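PDB 6JYZ: putative secreted endoglycosylceramidase from Rhodococcus hoagii, which probably hydrolyses the O-glycosidic link between sugar and ceramide in galactosylceramide-type lipids, as a family 5 glycoside hydrolase. Local coordinates for residues R43-N48 with L77-V82; D123-A128 with L219-N224; P285-S290 with Y321-W326; W360-A365 with N383-D388. All blocks are in the same frame, centred on the assembly; numbering follows the deposited sequence.

Interaction 1: residues R43-N48 with L77-V82; sequences RGANVN and LGFDVV
Phe79 lays its ring over Gly44. The Gly44 CA atom sits 3.9 Å from the centroid of the Phe79 ring, 24° off the ring normal, a CH-pi contact on one face. Leu77 CB lies against the opposite face, so the ring is held between two aliphatic groups. With CG on the side of its own backbone N (chi1 -64°), Phe79 reaches along the strand, and its CE2 touches Ala45 CB at 3.8 Å. Gly44 has no side chain, which lets the second chain come close: Gly44 CA is 3.3 Å from Val81 O.

Asp80 meets Arg43 through backbone and side chain. Its carboxylate folds back so that OD1 accepts the N-H of Arg43 at 2.8 Å, approached nearly end-on. In return, Asp80 N donates to Arg43 O at 3.0 Å. Both polar backbone atoms of Arg43 are thus taken by one residue. The guanidinium of Arg43 leads away, to Asn351 and Ile355. Val81 CG1 packs on the carbonyl carbon of Arg43.

Farther along, Val47 and Val82 meet at about a right angle. Their CG2 methyls are only 3.3 Å apart, a tight fit. Between these apolar spots a water accepts from Ala45 N and donates to Val81 O, and so joins the two backbones. Met74 of helix 68-75 touches both Phe79 and Val47.

Strand 38-47, helix 68-75 and strand 81-86 form a beta-alpha-beta unit with parallel neighbouring strands, the building block of the (beta/alpha)8 barrel of family 5 glycoside hydrolases.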
loop_
_atom_site.group_PDB
_atom_site.type_symbol
_atom_site.label_atom_id
_atom_site.label_comp_id
_atom_site.label_asym_id
_atom_site.label_seq_id
_atom_site.Cartn_x
_atom_site.Cartn_y
_atom_site.Cartn_z
ATOM N N ARG A 43 2.870 -5.505 8.467
ATOM C CA ARG A 43 3.843 -4.438 8.245
ATOM C C ARG A 43 4.770 -4.840 7.140
ATOM O O ARG A 43 5.335 -5.963 7.144
ATOM C CB ARG A 43 4.591 -4.215 9.558
ATOM C CG ARG A 43 3.561 -3.554 10.502
ATOM C CD ARG A 43 4.248 -3.069 11.744
ATOM N NE ARG A 43 3.266 -2.470 12.650
ATOM C CZ ARG A 43 3.678 -2.129 13.842
ATOM N NH1 ARG A 43 4.957 -2.300 14.178
ATOM N NH2 ARG A 43 2.795 -1.682 14.710
ATOM N N GLY A 44 5.002 -3.942 6.194
ATOM C CA GLY A 44 5.845 -4.313 5.058
ATOM C C GLY A 44 6.036 -3.131 4.130
ATOM O O GLY A 44 6.124 -1.982 4.589
ATOM N N ALA A 45 6.071 -3.423 2.825
ATOM C CA ALA A 45 6.442 -2.371 1.855
ATOM C C ALA A 45 5.562 -2.527 0.601
ATOM O O ALA A 45 5.027 -3.595 0.285
ATOM C CB ALA A 45 7.912 -2.501 1.445
ATOM N N ASN A 46 5.452 -1.399 -0.100
ATOM C CA ASN A 46 4.946 -1.346 -1.470
ATOM C C ASN A 46 6.000 -1.902 -2.451
ATOM O O ASN A 46 7.187 -1.557 -2.373
ATOM C CB ASN A 46 4.626 0.098 -1.857
ATOM C CG ASN A 46 3.345 0.572 -1.214
ATOM O OD1 ASN A 46 2.274 0.436 -1.838
ATOM N ND2 ASN A 46 3.383 1.083 0.008
ATOM N N VAL A 47 5.503 -2.716 -3.386
ATOM C CA VAL A 47 6.361 -3.353 -4.399
ATOM C C VAL A 47 5.721 -3.120 -5.774
ATOM O O VAL A 47 4.607 -3.620 -5.992
ATOM C CB VAL A 47 6.468 -4.857 -4.082
ATOM C CG1 VAL A 47 7.145 -5.608 -5.228
ATOM C CG2 VAL A 47 7.262 -5.054 -2.757
ATOM N N ASN A 48 6.410 -2.392 -6.630
ATOM C CA ASN A 48 5.844 -1.970 -7.905
ATOM C C ASN A 48 6.397 -2.746 -9.100
ATOM O O ASN A 48 6.127 -2.329 -10.221
ATOM C CB ASN A 48 6.023 -0.477 -8.101
ATOM C CG ASN A 48 7.435 -0.107 -8.423
ATOM O OD1 ASN A 48 8.337 -0.949 -8.331
ATOM N ND2 ASN A 48 7.666 1.142 -8.848
ATOM N N LEU A 77 13.909 -8.283 6.576
ATOM C CA LEU A 77 13.637 -7.090 7.357
ATOM C C LEU A 77 12.443 -7.296 8.276
ATOM O O LEU A 77 12.026 -6.309 8.913
ATOM C CB LEU A 77 13.408 -5.887 6.431
ATOM C CG LEU A 77 14.626 -5.546 5.616
ATOM C CD1 LEU A 77 14.259 -4.609 4.456
ATOM C CD2 LEU A 77 15.705 -4.871 6.475
ATOM N N GLY A 78 11.887 -8.503 8.314
ATOM C CA GLY A 78 10.781 -8.778 9.227
ATOM C C GLY A 78 9.383 -8.579 8.601
ATOM O O GLY A 78 8.402 -8.829 9.281
ATOM N N PHE A 79 9.324 -8.146 7.323
ATOM C CA PHE A 79 8.005 -7.795 6.773
ATOM C C PHE A 79 7.126 -9.025 6.611
ATOM O O PHE A 79 7.602 -10.097 6.216
ATOM C CB PHE A 79 8.233 -7.195 5.390
ATOM C CG PHE A 79 9.003 -5.922 5.340
ATOM C CD1 PHE A 79 9.296 -5.192 6.487
ATOM C CD2 PHE A 79 9.396 -5.401 4.109
ATOM C CE1 PHE A 79 9.982 -3.966 6.398
ATOM C CE2 PHE A 79 10.106 -4.214 4.033
ATOM C CZ PHE A 79 10.375 -3.490 5.169
ATOM N N ASP A 80 5.841 -8.861 6.909
ATOM C CA ASP A 80 4.873 -9.922 6.723
ATOM C C ASP A 80 3.713 -9.529 5.787
ATOM O O ASP A 80 2.763 -10.279 5.692
ATOM C CB ASP A 80 4.287 -10.445 8.044
ATOM C CG ASP A 80 3.449 -9.422 8.755
ATOM O OD1 ASP A 80 3.320 -8.281 8.259
ATOM O OD2 ASP A 80 2.876 -9.803 9.840
ATOM N N VAL A 81 3.893 -8.426 5.058
ATOM C CA VAL A 81 2.903 -8.067 4.034
ATOM C C VAL A 81 3.656 -7.317 2.949
ATOM O O VAL A 81 4.672 -6.680 3.154
ATOM C CB VAL A 81 1.767 -7.184 4.627
ATOM C CG1 VAL A 81 2.227 -5.763 4.946
ATOM C CG2 VAL A 81 0.547 -7.148 3.717
ATOM N N VAL A 82 3.069 -7.398 1.759
ATOM C CA VAL A 82 3.474 -6.565 0.627
ATOM C C VAL A 82 2.211 -5.939 0.026
ATOM O O VAL A 82 1.172 -6.591 -0.071
ATOM C CB VAL A 82 4.190 -7.401 -0.437
ATOM C CG1 VAL A 82 3.379 -8.571 -0.898
ATOM C CG2 VAL A 82 4.535 -6.593 -1.663
HETATM O O HOH W 1 7.027 -6.115 1.912
#

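Interaction 2: residues D123-A128 with L219-N224; sequences DMHQDA and LLNEPN
Asn221 points at the 123-128 segment and lies flat along His125. Its CB is 4.0 Å from the centroid of the His125 ring, over the face, and also 3.5 Å from Asp123 OD1. Asp123 OD2 is hydrogen-bonded to Asn85. Asn221 CG, trans to its backbone N (chi1 178°), comes within 3.3 Å of His125 NE2. The Asn221 amide and the imidazole are stacked, their planes 19° apart. Asn221 OD1 accepts a hydrogen bond from Arg83. ND2 donates to Gln126 O at 2.8 Å, in the carbonyl plane, and Gln126 O lies close to the amide plane too. Together with the Arg83 bond to OD1, this fixes the rotation of the amide over the ring.

Asn221, Glu222 and Pro223 spell the Asn-Glu-Pro sequence of the family 5 signature, found just past a barrel strand. In relatives the glutamate of that motif serves as acid/base; a similar role here would be consistent with its place.

At the backbone, Asn221 N donates to Met124 O at 2.9 Å. Leu220 CD1 turns back to Gln126 CG at 4.0 Å. A water lies 2.8 Å from both Asp127 OD1 and Glu222 OE1, while Glu222 OE2 is hydrogen-bonded to His292 and Ser269.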
loop_
_atom_site.group_PDB
_atom_site.type_symbol
_atom_site.label_atom_id
_atom_site.label_comp_id
_atom_site.label_asym_id
_atom_site.label_seq_id
_atom_site.Cartn_x
_atom_site.Cartn_y
_atom_site.Cartn_z
ATOM N N ASP A 123 -3.150 -4.187 -4.955
ATOM C CA ASP A 123 -3.485 -2.770 -5.054
ATOM C C ASP A 123 -3.624 -2.358 -6.516
ATOM O O ASP A 123 -2.646 -2.403 -7.246
ATOM C CB ASP A 123 -2.368 -1.970 -4.358
ATOM C CG ASP A 123 -2.246 -0.533 -4.792
ATOM O OD1 ASP A 123 -3.234 0.121 -5.126
ATOM O OD2 ASP A 123 -1.068 -0.068 -4.847
ATOM N N MET A 124 -4.841 -1.954 -6.877
ATOM C CA MET A 124 -5.074 -1.449 -8.233
ATOM C C MET A 124 -4.503 -0.042 -8.265
ATOM O O MET A 124 -5.176 0.921 -7.843
ATOM C CB MET A 124 -6.572 -1.484 -8.514
ATOM C CG MET A 124 -6.922 -1.274 -9.989
ATOM S SD MET A 124 -6.438 -2.694 -11.064
ATOM C CE MET A 124 -7.571 -3.953 -10.498
ATOM N N HIS A 125 -3.260 0.072 -8.679
ATOM C CA HIS A 125 -2.488 1.280 -8.458
ATOM C C HIS A 125 -2.631 2.220 -9.627
ATOM O O HIS A 125 -2.767 1.845 -10.794
ATOM C CB HIS A 125 -1.007 0.930 -8.263
ATOM C CG HIS A 125 -0.262 1.963 -7.449
ATOM N ND1 HIS A 125 0.520 3.012 -7.897
ATOM C CD2 HIS A 125 -0.328 2.024 -6.094
ATOM C CE1 HIS A 125 0.920 3.667 -6.746
ATOM N NE2 HIS A 125 0.419 3.082 -5.700
ATOM N N GLN A 126 -2.496 3.512 -9.369
ATOM C CA GLN A 126 -2.450 4.549 -10.417
ATOM C C GLN A 126 -1.785 5.761 -9.788
ATOM O O GLN A 126 -1.874 5.967 -8.569
ATOM C CB GLN A 126 -3.859 4.899 -10.930
ATOM C CG GLN A 126 -4.792 5.539 -9.891
ATOM C CD GLN A 126 -4.563 7.004 -9.620
ATOM O OE1 GLN A 126 -4.844 7.513 -8.464
ATOM N NE2 GLN A 126 -4.118 7.727 -10.562
ATOM N N ASP A 127 -1.153 6.560 -10.623
ATOM C CA ASP A 127 -0.832 7.939 -10.239
ATOM C C ASP A 127 -1.260 8.805 -11.402
ATOM O O ASP A 127 -0.988 8.459 -12.554
ATOM C CB ASP A 127 0.683 8.172 -10.050
ATOM C CG ASP A 127 1.292 7.237 -9.038
ATOM O OD1 ASP A 127 1.143 7.504 -7.825
ATOM O OD2 ASP A 127 1.927 6.238 -9.443
ATOM N N ALA A 128 -1.926 9.934 -11.124
ATOM C CA ALA A 128 -2.294 10.840 -12.207
ATOM C C ALA A 128 -2.997 10.094 -13.339
ATOM O O ALA A 128 -2.743 10.333 -14.518
ATOM C CB ALA A 128 -1.106 11.653 -12.725
ATOM N N LEU A 219 -8.944 -1.170 -3.548
ATOM C CA LEU A 219 -9.769 -1.040 -4.735
ATOM C C LEU A 219 -9.267 -0.051 -5.767
ATOM O O LEU A 219 -9.357 -0.299 -6.964
ATOM C CB LEU A 219 -11.193 -0.682 -4.328
ATOM C CG LEU A 219 -11.861 -1.730 -3.446
ATOM C CD1 LEU A 219 -13.266 -1.208 -3.041
ATOM C CD2 LEU A 219 -11.999 -3.062 -4.188
ATOM N N LEU A 220 -8.727 1.085 -5.297
ATOM C CA LEU A 220 -8.063 2.004 -6.225
ATOM C C LEU A 220 -7.116 2.871 -5.423
ATOM O O LEU A 220 -7.557 3.511 -4.411
ATOM C CB LEU A 220 -9.080 2.877 -6.965
ATOM C CG LEU A 220 -8.514 3.822 -8.029
ATOM C CD1 LEU A 220 -7.780 3.052 -9.118
ATOM C CD2 LEU A 220 -9.634 4.646 -8.605
ATOM N N ASN A 221 -5.871 2.941 -5.835
ATOM C CA ASN A 221 -4.916 3.785 -5.106
ATOM C C ASN A 221 -5.282 5.247 -5.296
ATOM O O ASN A 221 -5.593 5.672 -6.438
ATOM C CB ASN A 221 -3.544 3.598 -5.733
ATOM C CG ASN A 221 -2.525 4.494 -5.059
ATOM O OD1 ASN A 221 -2.256 4.318 -3.859
ATOM N ND2 ASN A 221 -1.922 5.410 -5.779
ATOM N N GLU A 222 -5.193 6.022 -4.221
ATOM C CA GLU A 222 -5.319 7.506 -4.185
ATOM C C GLU A 222 -6.293 8.011 -5.239
ATOM O O GLU A 222 -5.920 8.855 -6.096
ATOM C CB GLU A 222 -3.948 8.148 -4.324
ATOM C CG GLU A 222 -3.062 7.791 -3.155
ATOM C CD GLU A 222 -1.780 8.587 -3.029
ATOM O OE1 GLU A 222 -1.381 9.215 -4.018
ATOM O OE2 GLU A 222 -1.094 8.495 -1.962
ATOM N N PRO A 223 -7.583 7.648 -5.152
ATOM C CA PRO A 223 -8.508 8.128 -6.186
ATOM C C PRO A 223 -8.503 9.656 -6.242
ATOM O O PRO A 223 -8.648 10.305 -5.200
ATOM C CB PRO A 223 -9.858 7.570 -5.761
ATOM C CG PRO A 223 -9.508 6.397 -4.890
ATOM C CD PRO A 223 -8.218 6.771 -4.164
ATOM N N ASN A 224 -8.325 10.228 -7.425
ATOM C CA ASN A 224 -8.289 11.673 -7.472
ATOM C C ASN A 224 -9.719 12.253 -7.396
ATOM O O ASN A 224 -10.700 11.559 -7.731
ATOM C CB ASN A 224 -7.612 12.181 -8.742
ATOM C CG ASN A 224 -6.113 11.938 -8.817
ATOM O OD1 ASN A 224 -5.488 11.059 -8.057
ATOM N ND2 ASN A 224 -5.457 12.590 -9.699
HETATM O O HOH W 2 -1.162 8.676 -6.776
#

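Interaction 3: residues P285-S290 with Y321-W326; sequences PLVVFS and YGAPLW
Phe289 and Tyr321 form the apolar centre. Tyr321 CE2 sits over one face of the Phe289 ring, 3.9 Å from its CD1, toward the rim. The two ring planes are at 37°, between stacked and edge-to-face. Phe289 CG is trans to its backbone N (chi1 -177°), which turns the ring toward Tyr321 and Ala317 of helix 307-321. Phe262 packs against both rings. Tyr321 OH is hydrogen-bonded to Pro277 O.

Smaller groups continue the packing. Ala323 CB packs against Val287, 4.1 Å from its CG2. Val288 CG1 meets Trp326 CB obliquely at 3.6 Å.

Backbone bonds flank this core. Phe289 N donates to Pro324 O at 2.9 Å, and Trp326 N donates to Phe289 O at 3.1 Å. At the polar edge, Ser290 OG donates to Trp326 O at 2.7 Å. With an alanine here, the carbonyl of Trp326 would probably lose this hydroxyl donor and the end of the pairing would be less firmly tied. The indole NE1 of Trp326 hydrogen-bonds to Leu42 O.

Strand 287-289 and the entry to strand 326-330 thus lie side by side, with helix 307-321 in the connection, as in successive strands of a (beta/alpha)8 barrel.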
loop_
_atom_site.group_PDB
_atom_site.type_symbol
_atom_site.label_atom_id
_atom_site.label_comp_id
_atom_site.label_asym_id
_atom_site.label_seq_id
_atom_site.Cartn_x
_atom_site.Cartn_y
_atom_site.Cartn_z
ATOM N N PRO A 285 -18.635 -6.066 6.325
ATOM C CA PRO A 285 -17.915 -6.165 7.578
ATOM C C PRO A 285 -16.404 -6.324 7.430
ATOM O O PRO A 285 -15.709 -6.177 8.430
ATOM C CB PRO A 285 -18.517 -7.420 8.276
ATOM C CG PRO A 285 -19.080 -8.160 7.122
ATOM C CD PRO A 285 -19.621 -7.145 6.114
ATOM N N LEU A 286 -15.924 -6.590 6.217
ATOM C CA LEU A 286 -14.499 -6.800 6.023
ATOM C C LEU A 286 -13.802 -5.607 5.383
ATOM O O LEU A 286 -12.678 -5.768 4.883
ATOM C CB LEU A 286 -14.246 -8.080 5.197
ATOM C CG LEU A 286 -14.910 -9.322 5.769
ATOM C CD1 LEU A 286 -14.596 -10.548 4.886
ATOM C CD2 LEU A 286 -14.464 -9.588 7.184
ATOM N N VAL A 287 -14.420 -4.423 5.474
ATOM C CA VAL A 287 -13.681 -3.261 4.950
ATOM C C VAL A 287 -12.622 -2.789 5.938
ATOM O O VAL A 287 -12.724 -2.954 7.159
ATOM C CB VAL A 287 -14.656 -2.093 4.629
ATOM C CG1 VAL A 287 -15.622 -2.489 3.514
ATOM C CG2 VAL A 287 -15.370 -1.529 5.865
ATOM N N VAL A 288 -11.578 -2.173 5.379
ATOM C CA VAL A 288 -10.409 -1.658 6.106
ATOM C C VAL A 288 -10.110 -0.275 5.549
ATOM O O VAL A 288 -9.939 -0.139 4.324
ATOM C CB VAL A 288 -9.218 -2.615 5.903
ATOM C CG1 VAL A 288 -7.945 -1.975 6.466
ATOM C CG2 VAL A 288 -9.496 -4.003 6.509
ATOM N N PHE A 289 -10.071 0.737 6.419
ATOM C CA PHE A 289 -9.800 2.100 5.974
ATOM C C PHE A 289 -8.296 2.336 5.839
ATOM O O PHE A 289 -7.511 2.000 6.747
ATOM C CB PHE A 289 -10.397 3.053 7.018
ATOM C CG PHE A 289 -10.251 4.515 6.650
ATOM C CD1 PHE A 289 -10.633 4.976 5.393
ATOM C CD2 PHE A 289 -9.676 5.427 7.532
ATOM C CE1 PHE A 289 -10.476 6.336 5.044
ATOM C CE2 PHE A 289 -9.538 6.781 7.155
ATOM C CZ PHE A 289 -9.916 7.202 5.934
ATOM N N SER A 290 -7.860 2.840 4.683
ATOM C CA SER A 290 -6.447 2.887 4.339
ATOM C C SER A 290 -6.046 4.258 3.782
ATOM O O SER A 290 -5.639 4.368 2.623
ATOM C CB SER A 290 -6.164 1.768 3.360
ATOM O OG SER A 290 -4.778 1.589 3.185
ATOM N N TYR A 321 -16.149 4.280 10.646
ATOM C CA TYR A 321 -16.518 3.182 9.817
ATOM C C TYR A 321 -16.667 1.880 10.592
ATOM O O TYR A 321 -17.110 0.871 10.006
ATOM C CB TYR A 321 -15.482 2.905 8.713
ATOM C CG TYR A 321 -15.416 3.951 7.643
ATOM C CD1 TYR A 321 -16.413 4.014 6.664
ATOM C CD2 TYR A 321 -14.346 4.813 7.582
ATOM C CE1 TYR A 321 -16.296 4.928 5.604
ATOM C CE2 TYR A 321 -14.228 5.755 6.553
ATOM C CZ TYR A 321 -15.213 5.781 5.584
ATOM O OH TYR A 321 -15.067 6.686 4.548
ATOM N N GLY A 322 -16.228 1.869 11.843
ATOM C CA GLY A 322 -16.190 0.615 12.618
ATOM C C GLY A 322 -15.168 -0.360 12.047
ATOM O O GLY A 322 -15.306 -1.561 12.276
ATOM N N ALA A 323 -14.151 0.142 11.364
ATOM C CA ALA A 323 -13.256 -0.701 10.573
ATOM C C ALA A 323 -11.836 -0.623 11.115
ATOM O O ALA A 323 -11.429 0.408 11.665
ATOM C CB ALA A 323 -13.247 -0.176 9.151
ATOM N N PRO A 324 -10.977 -1.610 10.823
ATOM C CA PRO A 324 -9.563 -1.414 11.116
ATOM C C PRO A 324 -8.949 -0.323 10.258
ATOM O O PRO A 324 -9.435 -0.023 9.154
ATOM C CB PRO A 324 -8.942 -2.779 10.691
ATOM C CG PRO A 324 -10.122 -3.760 10.729
ATOM C CD PRO A 324 -11.336 -2.924 10.263
ATOM N N LEU A 325 -7.874 0.225 10.772
ATOM C CA LEU A 325 -6.986 1.143 10.072
ATOM C C LEU A 325 -5.747 0.388 9.629
ATOM O O LEU A 325 -5.095 -0.259 10.450
ATOM C CB LEU A 325 -6.604 2.295 10.998
ATOM C CG LEU A 325 -5.552 3.251 10.467
ATOM C CD1 LEU A 325 -6.048 3.990 9.226
ATOM C CD2 LEU A 325 -5.219 4.314 11.540
ATOM N N TRP A 326 -5.396 0.478 8.360
ATOM C CA TRP A 326 -4.147 -0.126 7.850
ATOM C C TRP A 326 -3.630 0.844 6.799
ATOM O O TRP A 326 -4.374 1.068 5.832
ATOM C CB TRP A 326 -4.432 -1.492 7.210
ATOM C CG TRP A 326 -3.205 -2.128 6.652
ATOM C CD1 TRP A 326 -2.258 -2.823 7.359
ATOM C CD2 TRP A 326 -2.733 -2.093 5.297
ATOM N NE1 TRP A 326 -1.248 -3.213 6.531
ATOM C CE2 TRP A 326 -1.520 -2.819 5.247
ATOM C CE3 TRP A 326 -3.257 -1.606 4.100
ATOM C CZ2 TRP A 326 -0.809 -2.991 4.068
ATOM C CZ3 TRP A 326 -2.581 -1.766 2.910
ATOM C CH2 TRP A 326 -1.349 -2.446 2.907
#

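Interaction 4: residues W360-A365 with N383-D388; sequences WSWTQA and NLNRID
Asn385 pushes its amide nitrogen onto the face of Trp362. ND2 stands 3.0 Å above the indole plane, over its centre, with the Asn385 amide turned 68° to the ring. The same ND2 donates to Trp362 O at 2.9 Å, which pins the amide there. Leu384 CD2 packs on Trp362 CE3 at 3.7 Å. Ile387 extends this apolar packing, with CD1 3.9 Å from Thr363 CB. Trp362 NE1 is hydrogen-bonded to Asp70.

Asn383 grips the cis peptide between Trp360 and Ser361. That peptide turns its C=O and N-H to the same side, and the amide answers both. ND2 donates to Trp360 O at 2.9 Å, in plane and on a lone pair. OD1 accepts the N-H of Ser361 at 3.3 Å. Trp332 O and Trp359 NE1 also hydrogen-bond to this amide. If an alanine stood here, the cis peptide would probably lose both mates and Trp359 NE1 its acceptor.

Elsewhere water-mediated links replace direct bonds. One water bridges Ser361 O and Leu384 N, another Ser361 OG and Asn383 OD1. A third joins Gln364 N to Asn385 O. These last two residues, both partly exposed, mark the solvent side.

A non-proline cis peptide after the tryptophan just past the last barrel strand is a recurrent feature of family 5 active-site ends; here Asn383, just before strand 385-387, bonds both sides of it.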
loop_
_atom_site.group_PDB
_atom_site.type_symbol
_atom_site.label_atom_id
_atom_site.label_comp_id
_atom_site.label_asym_id
_atom_site.label_seq_id
_atom_site.Cartn_x
_atom_site.Cartn_y
_atom_site.Cartn_z
ATOM N N TRP A 360 6.357 3.228 1.492
ATOM C CA TRP A 360 6.618 3.552 0.072
ATOM C C TRP A 360 8.124 3.873 0.006
ATOM O O TRP A 360 8.477 4.947 0.515
ATOM C CB TRP A 360 5.762 4.734 -0.411
ATOM C CG TRP A 360 5.962 4.918 -1.885
ATOM C CD1 TRP A 360 6.965 5.625 -2.514
ATOM C CD2 TRP A 360 5.234 4.219 -2.925
ATOM N NE1 TRP A 360 6.852 5.455 -3.877
ATOM C CE2 TRP A 360 5.843 4.567 -4.142
ATOM C CE3 TRP A 360 4.138 3.371 -2.918
ATOM C CZ2 TRP A 360 5.365 4.070 -5.372
ATOM C CZ3 TRP A 360 3.697 2.836 -4.121
ATOM C CH2 TRP A 360 4.303 3.201 -5.318
ATOM N N SER A 361 8.974 3.050 -0.583
ATOM C CA SER A 361 8.645 1.810 -1.283
ATOM C C SER A 361 9.859 0.893 -1.266
ATOM O O SER A 361 10.978 1.302 -0.897
ATOM C CB SER A 361 8.222 2.095 -2.692
ATOM O OG SER A 361 9.319 2.576 -3.434
ATOM N N TRP A 362 9.661 -0.335 -1.731
ATOM C CA TRP A 362 10.740 -1.321 -1.791
ATOM C C TRP A 362 11.813 -0.895 -2.751
ATOM O O TRP A 362 13.017 -0.897 -2.384
ATOM C CB TRP A 362 10.125 -2.663 -2.159
ATOM C CG TRP A 362 11.135 -3.770 -2.242
ATOM C CD1 TRP A 362 11.509 -4.444 -3.353
ATOM C CD2 TRP A 362 11.813 -4.325 -1.129
ATOM N NE1 TRP A 362 12.477 -5.361 -3.007
ATOM C CE2 TRP A 362 12.655 -5.318 -1.657
ATOM C CE3 TRP A 362 11.819 -4.060 0.247
ATOM C CZ2 TRP A 362 13.542 -6.043 -0.843
ATOM C CZ3 TRP A 362 12.709 -4.764 1.065
ATOM C CH2 TRP A 362 13.548 -5.734 0.496
ATOM N N THR A 363 11.454 -0.624 -4.016
ATOM C CA THR A 363 12.458 -0.199 -5.013
ATOM C C THR A 363 11.850 0.857 -5.913
ATOM O O THR A 363 10.650 0.787 -6.282
ATOM C CB THR A 363 12.933 -1.347 -5.944
ATOM O OG1 THR A 363 11.832 -2.067 -6.459
ATOM C CG2 THR A 363 13.833 -2.350 -5.226
ATOM N N GLN A 364 12.660 1.789 -6.369
ATOM C CA GLN A 364 12.319 2.737 -7.434
ATOM C C GLN A 364 13.451 2.655 -8.458
ATOM O O GLN A 364 14.605 2.859 -8.067
ATOM C CB GLN A 364 12.170 4.118 -6.834
ATOM C CG GLN A 364 11.809 5.130 -7.929
ATOM C CD GLN A 364 11.354 6.427 -7.340
ATOM O OE1 GLN A 364 12.100 7.420 -7.338
ATOM N NE2 GLN A 364 10.115 6.440 -6.879
ATOM N N ALA A 365 13.110 2.438 -9.728
ATOM C CA ALA A 365 14.108 2.298 -10.786
ATOM C C ALA A 365 14.438 3.648 -11.389
ATOM O O ALA A 365 13.842 4.691 -11.168
ATOM C CB ALA A 365 13.496 1.471 -11.867
ATOM N N ASN A 383 14.403 4.903 -1.222
ATOM C CA ASN A 383 14.542 5.237 0.195
ATOM C C ASN A 383 14.658 4.004 1.076
ATOM O O ASN A 383 14.684 4.163 2.298
ATOM C CB ASN A 383 13.390 6.148 0.704
ATOM C CG ASN A 383 12.035 5.455 0.525
ATOM O OD1 ASN A 383 11.933 4.321 0.031
ATOM N ND2 ASN A 383 11.016 6.162 0.963
ATOM N N LEU A 384 14.825 2.825 0.480
ATOM C CA LEU A 384 14.972 1.608 1.257
ATOM C C LEU A 384 16.041 0.804 0.562
ATOM O O LEU A 384 17.112 0.613 1.157
ATOM C CB LEU A 384 13.629 0.876 1.423
ATOM C CG LEU A 384 13.726 -0.452 2.175
ATOM C CD1 LEU A 384 14.473 -0.339 3.520
ATOM C CD2 LEU A 384 12.342 -1.067 2.408
ATOM N N ASN A 385 15.784 0.215 -0.586
ATOM C CA ASN A 385 16.857 -0.342 -1.419
ATOM C C ASN A 385 17.363 0.743 -2.330
ATOM O O ASN A 385 16.583 1.380 -3.021
ATOM C CB ASN A 385 16.311 -1.491 -2.238
ATOM C CG ASN A 385 15.952 -2.618 -1.306
ATOM O OD1 ASN A 385 16.844 -3.327 -0.780
ATOM N ND2 ASN A 385 14.665 -2.807 -0.999
ATOM N N ARG A 386 18.672 0.966 -2.301
ATOM C CA ARG A 386 19.312 1.960 -3.110
ATOM C C ARG A 386 19.733 1.331 -4.434
ATOM O O ARG A 386 20.273 0.206 -4.482
ATOM C CB ARG A 386 20.621 2.263 -2.377
ATOM C CG ARG A 386 21.437 3.328 -3.113
ATOM C CD ARG A 386 22.796 3.596 -2.445
ATOM N NE ARG A 386 22.561 4.164 -1.104
ATOM C CZ ARG A 386 22.700 3.522 0.071
ATOM N NH1 ARG A 386 23.103 2.265 0.118
ATOM N NH2 ARG A 386 22.511 4.187 1.189
ATOM N N ILE A 387 19.279 1.995 -5.519
ATOM C CA ILE A 387 19.598 1.563 -6.885
ATOM C C ILE A 387 20.462 2.659 -7.462
ATOM O O ILE A 387 20.150 3.849 -7.451
ATOM C CB ILE A 387 18.311 1.296 -7.707
ATOM C CG1 ILE A 387 17.685 -0.009 -7.221
ATOM C CG2 ILE A 387 18.540 1.320 -9.234
ATOM C CD1 ILE A 387 16.260 -0.419 -7.851
ATOM N N ASP A 388 21.610 2.223 -8.011
ATOM C CA ASP A 388 22.484 3.145 -8.712
ATOM C C ASP A 388 21.940 3.413 -10.131
ATOM O O ASP A 388 21.467 2.467 -10.795
ATOM C CB ASP A 388 23.912 2.545 -8.726
ATOM C CG ASP A 388 24.929 3.588 -9.184
ATOM O OD1 ASP A 388 24.840 4.763 -8.713
ATOM O OD2 ASP A 388 25.741 3.235 -10.066
HETATM O O HOH W 3 13.585 2.034 -2.049
HETATM O O HOH W 4 11.587 4.123 -3.056
HETATM O O HOH W 5 15.345 1.665 -5.418
#

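Overall arrangement
From the N terminus the four contacts come in series; none nests or crosses. Interaction 1 closes a loop of 28 residues between neighbouring strands. Interaction 2 closes 90 residues, including the Cys141-Cys167 disulfide. Interaction 3 closes 30 residues, 14 of them helical, through helix 307-321. Interaction 4 closes the last 17; the Cys366-Cys389 disulfide joins the residues that directly follow its two segments. The first three join strands of the barrel or the loops next to them; the fourth ties its last loop to the 385-387 hairpin. Interactions 1 and 4 touch through Asn46 O and Trp362 N, a probable hydrogen bond. His125 packs on Trp360, joining interactions 2 and 4. Val81 and Trp326 bring interactions 1 and 3 together.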